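Local coordinates for protein thioredoxin reductase (Streptococcus pyogenes, PDB 5UWY) that probably catalyses the NADPH-dependent reduction of thioredoxin, passing electrons through a bound FAD and a redox-active disulfide, at residues Ala134-Ala139 with Leu282-Thr287. Residues are numbered along the deposited sequence; the frame is centred on the assembly and turned at random.
Sequences AVCDGA and LRQITT. With FAD (flavin-adenine dinucleotide), chain B.
Cys136, on the short helix 134-137, faces Gln284, the N-cap residue of helix 285-304, with their CA atoms 8.2 Å apart, a gap bridged by side chains and by the flavin of FAD. Gln284 reaches across: its chain bends at chi2 (-67°), which brings NE2 within 3.8 Å of Cys136 SG. The same amide nitrogen packs against Val135 CG1, which also touches Leu282 CD1 at 4.4 Å, a small apolar contact beside the amide, with Val135 pointing at 282-287. A chi1 of -68°, setting sulfur beside the backbone N, places Cys136 SG over the isoalloxazine face, 3.3 Å directly above FAD C4X, and the disulfide to Cys133 ties it down. From 282-287 the ring is met at its pyrimidine end by one nearly straight hydrogen bond, Ile285 N to FAD O2 (3.3 Å, 169°), while the terminal methyl CD1 of Ile285 packs by O2 and C2 from the face opposite the sulfur. The ribityl O2' makes a weak bond to Arg283 O. Thr287 OG1 donates to Gln284 O over 2.7 Å; a hydroxyl on the beta carbon is close enough to the backbone to reach a carbonyl three residues back. Tyr22 of the second subunit packs on Gln284, and Arg25 of that subunit bonds Cys136 O. An amide suits position 284 because NE2 meets the sulfur while OE1 lies by flavin C2 and accepts a weak hydrogen bond from Asn50 ND2. The sulfur's place against C4X matches the flavin-to-disulfide electron transfer of low-molecular-weight thioredoxin reductases, and the backbone N-H of Ile285 and the N-terminus of helix 285-304, both near O2, would probably stabilise negative charge on the reduced flavin.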
ATOM      1  N   ALA A 134       4.886  11.171 -14.724  1.00 41.90           N
ATOM      2  CA  ALA A 134       5.522  12.331 -14.108  1.00 42.27           C
ATOM      3  C   ALA A 134       5.718  12.131 -12.609  1.00 41.93           C
ATOM      4  O   ALA A 134       6.763  12.500 -12.061  1.00 44.49           O
ATOM      5  CB  ALA A 134       4.693  13.584 -14.384  1.00 44.14           C
ATOM      6  N   VAL A 135       4.720  11.561 -11.927  1.00 41.48           N
ATOM      7  CA  VAL A 135       4.861  11.213 -10.515  1.00 42.18           C
ATOM      8  C   VAL A 135       6.016  10.248 -10.307  1.00 41.11           C
ATOM      9  O   VAL A 135       6.592  10.183  -9.215  1.00 47.99           O
ATOM     10  CB  VAL A 135       3.537  10.616  -9.985  1.00 40.85           C
ATOM     11  CG1 VAL A 135       3.620  10.340  -8.489  1.00 40.74           C
ATOM     12  CG2 VAL A 135       2.377  11.550 -10.288  1.00 41.04           C
ATOM     13  N   CYS A 136       6.394   9.517 -11.353  1.00 47.40           N
ATOM     14  CA  CYS A 136       7.362   8.434 -11.265  1.00 48.74           C
ATOM     15  C   CYS A 136       8.803   8.931 -11.370  1.00 48.21           C
ATOM     16  O   CYS A 136       9.600   8.735 -10.446  1.00 41.50           O
ATOM     17  CB  CYS A 136       7.045   7.404 -12.356  1.00 63.84           C
ATOM     18  SG  CYS A 136       5.489   6.503 -12.074  1.00 76.09           S
ATOM     19  N   ASP A 137       9.150   9.575 -12.487  1.00 41.81           N
ATOM     20  CA  ASP A 137      10.519  10.009 -12.738  1.00 42.31           C
ATOM     21  C   ASP A 137      10.663  11.524 -12.835  1.00 42.83           C
ATOM     22  O   ASP A 137      11.746  12.009 -13.180  1.00 43.37           O
ATOM     23  CB  ASP A 137      11.051   9.353 -14.015  1.00 46.45           C
ATOM     24  CG  ASP A 137      10.575   7.921 -14.179  1.00 61.98           C
ATOM     25  OD1 ASP A 137      10.730   7.129 -13.225  1.00 65.65           O
ATOM     26  OD2 ASP A 137      10.046   7.587 -15.262  1.00 64.39           O
ATOM     27  N   GLY A 138       9.610  12.284 -12.530  1.00 42.76           N
ATOM     28  CA  GLY A 138       9.691  13.731 -12.646  1.00 43.36           C
ATOM     29  C   GLY A 138      10.742  14.356 -11.747  1.00 43.73           C
ATOM     30  O   GLY A 138      11.359  15.359 -12.113  1.00 44.41           O
ATOM     31  N   ALA A 139      10.967  13.773 -10.572  1.00 45.79           N
ATOM     32  CA  ALA A 139      11.947  14.283  -9.621  1.00 43.77           C
ATOM     33  C   ALA A 139      13.391  14.002 -10.029  1.00 55.22           C
ATOM     34  O   ALA A 139      14.310  14.452  -9.338  1.00 44.58           O
ATOM     35  CB  ALA A 139      11.680  13.691  -8.234  1.00 43.38           C
ATOM     36  N   LEU A 282      -4.178   6.805  -8.268  1.00 30.77           N
ATOM     37  CA  LEU A 282      -2.730   6.767  -8.114  1.00 24.06           C
ATOM     38  C   LEU A 282      -2.258   5.333  -8.315  1.00 30.95           C
ATOM     39  O   LEU A 282      -2.632   4.438  -7.550  1.00 30.15           O
ATOM     40  CB  LEU A 282      -2.315   7.313  -6.749  1.00 23.56           C
ATOM     41  CG  LEU A 282      -0.830   7.152  -6.454  1.00 29.40           C
ATOM     42  CD1 LEU A 282      -0.046   8.252  -7.144  1.00 25.49           C
ATOM     43  CD2 LEU A 282      -0.555   7.178  -4.964  1.00 43.33           C
ATOM     44  N   ARG A 283      -1.452   5.116  -9.350  1.00 39.32           N
ATOM     45  CA  ARG A 283      -0.986   3.783  -9.732  1.00 28.62           C
ATOM     46  C   ARG A 283       0.518   3.698  -9.465  1.00 25.93           C
ATOM     47  O   ARG A 283       1.335   4.126 -10.283  1.00 23.94           O
ATOM     48  CB  ARG A 283      -1.329   3.509 -11.193  1.00 24.46           C
ATOM     49  CG  ARG A 283      -2.733   2.963 -11.389  1.00 27.24           C
ATOM     50  CD  ARG A 283      -3.131   2.891 -12.860  1.00 27.01           C
ATOM     51  NE  ARG A 283      -4.484   2.364 -13.033  1.00 25.43           N
ATOM     52  CZ  ARG A 283      -5.561   3.105 -13.284  1.00 34.39           C
ATOM     53  NH1 ARG A 283      -5.457   4.421 -13.414  1.00 32.47           N
ATOM     54  NH2 ARG A 283      -6.747   2.528 -13.417  1.00 28.03           N
ATOM     55  N   GLN A 284       0.869   3.146  -8.305  1.00 27.13           N
ATOM     56  CA  GLN A 284       2.254   3.064  -7.864  1.00 21.85           C
ATOM     57  C   GLN A 284       2.503   1.695  -7.251  1.00 18.43           C
ATOM     58  O   GLN A 284       1.568   0.947  -6.956  1.00 29.98           O
ATOM     59  CB  GLN A 284       2.590   4.153  -6.841  1.00 25.99           C
ATOM     60  CG  GLN A 284       2.340   5.571  -7.300  1.00 35.93           C
ATOM     61  CD  GLN A 284       3.266   5.997  -8.416  1.00 44.63           C
ATOM     62  OE1 GLN A 284       4.488   6.003  -8.258  1.00 56.43           O
ATOM     63  NE2 GLN A 284       2.691   6.364  -9.553  1.00 63.71           N
ATOM     64  N   ILE A 285       3.784   1.380  -7.034  1.00 18.45           N
ATOM     65  CA  ILE A 285       4.126   0.121  -6.377  1.00 20.56           C
ATOM     66  C   ILE A 285       3.566   0.102  -4.955  1.00 15.51           C
ATOM     67  O   ILE A 285       3.176  -0.956  -4.446  1.00 42.04           O
ATOM     68  CB  ILE A 285       5.660  -0.123  -6.394  1.00 31.24           C
ATOM     69  CG1 ILE A 285       6.177  -0.438  -7.800  1.00 29.91           C
ATOM     70  CG2 ILE A 285       6.052  -1.289  -5.500  1.00 28.51           C
ATOM     71  CD1 ILE A 285       7.525   0.194  -8.114  1.00 22.23           C
ATOM     72  N   THR A 286       3.476   1.273  -4.315  1.00 23.76           N
ATOM     73  CA  THR A 286       3.006   1.379  -2.932  1.00 26.74           C
ATOM     74  C   THR A 286       1.504   1.129  -2.828  1.00 28.17           C
ATOM     75  O   THR A 286       1.008   0.575  -1.822  1.00 17.81           O
ATOM     76  CB  THR A 286       3.336   2.771  -2.413  1.00 21.08           C
ATOM     77  OG1 THR A 286       2.890   3.741  -3.370  1.00 28.14           O
ATOM     78  CG2 THR A 286       4.825   2.913  -2.282  1.00 19.91           C
ATOM     79  N   THR A 287       0.765   1.588  -3.841  1.00 17.06           N
ATOM     80  CA  THR A 287      -0.656   1.308  -3.963  1.00 19.77           C
ATOM     81  C   THR A 287      -0.897  -0.140  -4.340  1.00 29.08           C
ATOM     82  O   THR A 287      -1.747  -0.786  -3.740  1.00 29.93           O
ATOM     83  CB  THR A 287      -1.295   2.237  -5.006  1.00 15.76           C
ATOM     84  OG1 THR A 287      -0.950   1.789  -6.322  1.00 59.62           O
ATOM     85  CG2 THR A 287      -0.772   3.635  -4.812  1.00 16.98           C
TER
HETATM   86  PA  FAD B 401       1.767  -4.753 -13.585  1.00 80.49           P
HETATM   87  O1A FAD B 401       3.056  -4.852 -12.853  1.00 81.20           O
HETATM   88  O2A FAD B 401       1.767  -3.875 -14.841  1.00 70.56           O
HETATM   89  O5B FAD B 401       1.251  -6.163 -14.000  1.00 80.47           O
HETATM   90  C5B FAD B 401       1.492  -6.683 -15.323  1.00 82.82           C
HETATM   91  C4B FAD B 401       1.740  -8.164 -15.242  1.00 83.00           C
HETATM   92  O4B FAD B 401       0.567  -8.871 -15.710  1.00 83.74           O
HETATM   93  C3B FAD B 401       2.920  -8.662 -16.082  1.00 82.40           C
HETATM   94  O3B FAD B 401       3.754  -9.545 -15.336  1.00 84.03           O
HETATM   95  C2B FAD B 401       2.238  -9.358 -17.263  1.00 80.80           C
HETATM   96  O2B FAD B 401       3.047 -10.414 -17.771  1.00 76.36           O
HETATM   97  C1B FAD B 401       0.980  -9.893 -16.584  1.00 83.60           C
HETATM   98  N9A FAD B 401      -0.122 -10.220 -17.490  1.00 77.78           N
HETATM   99  C8A FAD B 401      -0.920  -9.356 -18.193  1.00 79.78           C
HETATM  100  N7A FAD B 401      -1.836  -9.943 -18.929  1.00 82.94           N
HETATM  101  C5A FAD B 401      -1.625 -11.290 -18.687  1.00 78.94           C
HETATM  102  C6A FAD B 401      -2.269 -12.449 -19.167  1.00 67.92           C
HETATM  103  N6A FAD B 401      -3.293 -12.427 -20.021  1.00 63.97           N
HETATM  104  N1A FAD B 401      -1.810 -13.645 -18.728  1.00 63.94           N
HETATM  105  C2A FAD B 401      -0.785 -13.669 -17.873  1.00 63.42           C
HETATM  106  N3A FAD B 401      -0.106 -12.646 -17.355  1.00 69.04           N
HETATM  107  C4A FAD B 401      -0.578 -11.479 -17.806  1.00 76.45           C
HETATM  108  N1  FAD B 401       6.328   2.647 -10.263  1.00108.00           N
HETATM  109  C2  FAD B 401       6.761   3.354  -9.178  1.00 96.75           C
HETATM  110  O2  FAD B 401       6.381   3.086  -8.031  1.00 84.60           O
HETATM  111  N3  FAD B 401       7.654   4.398  -9.354  1.00 94.67           N
HETATM  112  C4  FAD B 401       8.174   4.829 -10.556  1.00 95.24           C
HETATM  113  O4  FAD B 401       8.962   5.772 -10.586  1.00 94.45           O
HETATM  114  C4X FAD B 401       7.704   4.075 -11.703  1.00104.15           C
HETATM  115  N5  FAD B 401       8.144   4.417 -12.881  1.00105.56           N
HETATM  116  C5X FAD B 401       7.695   3.700 -13.977  1.00 96.36           C
HETATM  117  C6  FAD B 401       8.160   4.056 -15.242  1.00 85.78           C
HETATM  118  C7  FAD B 401       7.745   3.370 -16.377  1.00 82.50           C
HETATM  119  C7M FAD B 401       8.270   3.784 -17.727  1.00 67.62           C
HETATM  120  C8  FAD B 401       6.842   2.300 -16.249  1.00 94.12           C
HETATM  121  C8M FAD B 401       6.373   1.536 -17.458  1.00 91.37           C
HETATM  122  C9  FAD B 401       6.376   1.942 -14.986  1.00 99.70           C
HETATM  123  C9A FAD B 401       6.794   2.631 -13.853  1.00 99.41           C
HETATM  124  N10 FAD B 401       6.329   2.305 -12.560  1.00 99.92           N
HETATM  125  C10 FAD B 401       6.778   3.001 -11.458  1.00107.03           C
HETATM  126  C1' FAD B 401       5.412   1.170 -12.353  1.00 89.55           C
HETATM  127  C2' FAD B 401       3.954   1.573 -12.155  1.00 82.94           C
HETATM  128  O2' FAD B 401       3.692   1.879 -10.785  1.00 84.75           O
HETATM  129  C3' FAD B 401       3.055   0.409 -12.575  1.00 78.54           C
HETATM  130  O3' FAD B 401       1.738   0.918 -12.736  1.00 69.64           O
HETATM  131  C4' FAD B 401       3.007  -0.789 -11.618  1.00 68.91           C
HETATM  132  O4' FAD B 401       4.208  -1.551 -11.742  1.00 56.51           O
HETATM  133  C5' FAD B 401       1.811  -1.682 -11.878  1.00 64.35           C
HETATM  134  O5' FAD B 401       1.829  -2.794 -10.958  1.00 57.59           O
HETATM  135  P   FAD B 401       0.759  -3.953 -11.054  1.00 33.30           P
HETATM  136  O1P FAD B 401      -0.597  -3.428 -10.577  1.00 37.43           O
HETATM  137  O2P FAD B 401       1.188  -5.197 -10.366  1.00 22.59           O
HETATM  138  O3P FAD B 401       0.633  -4.211 -12.619  1.00 60.77           O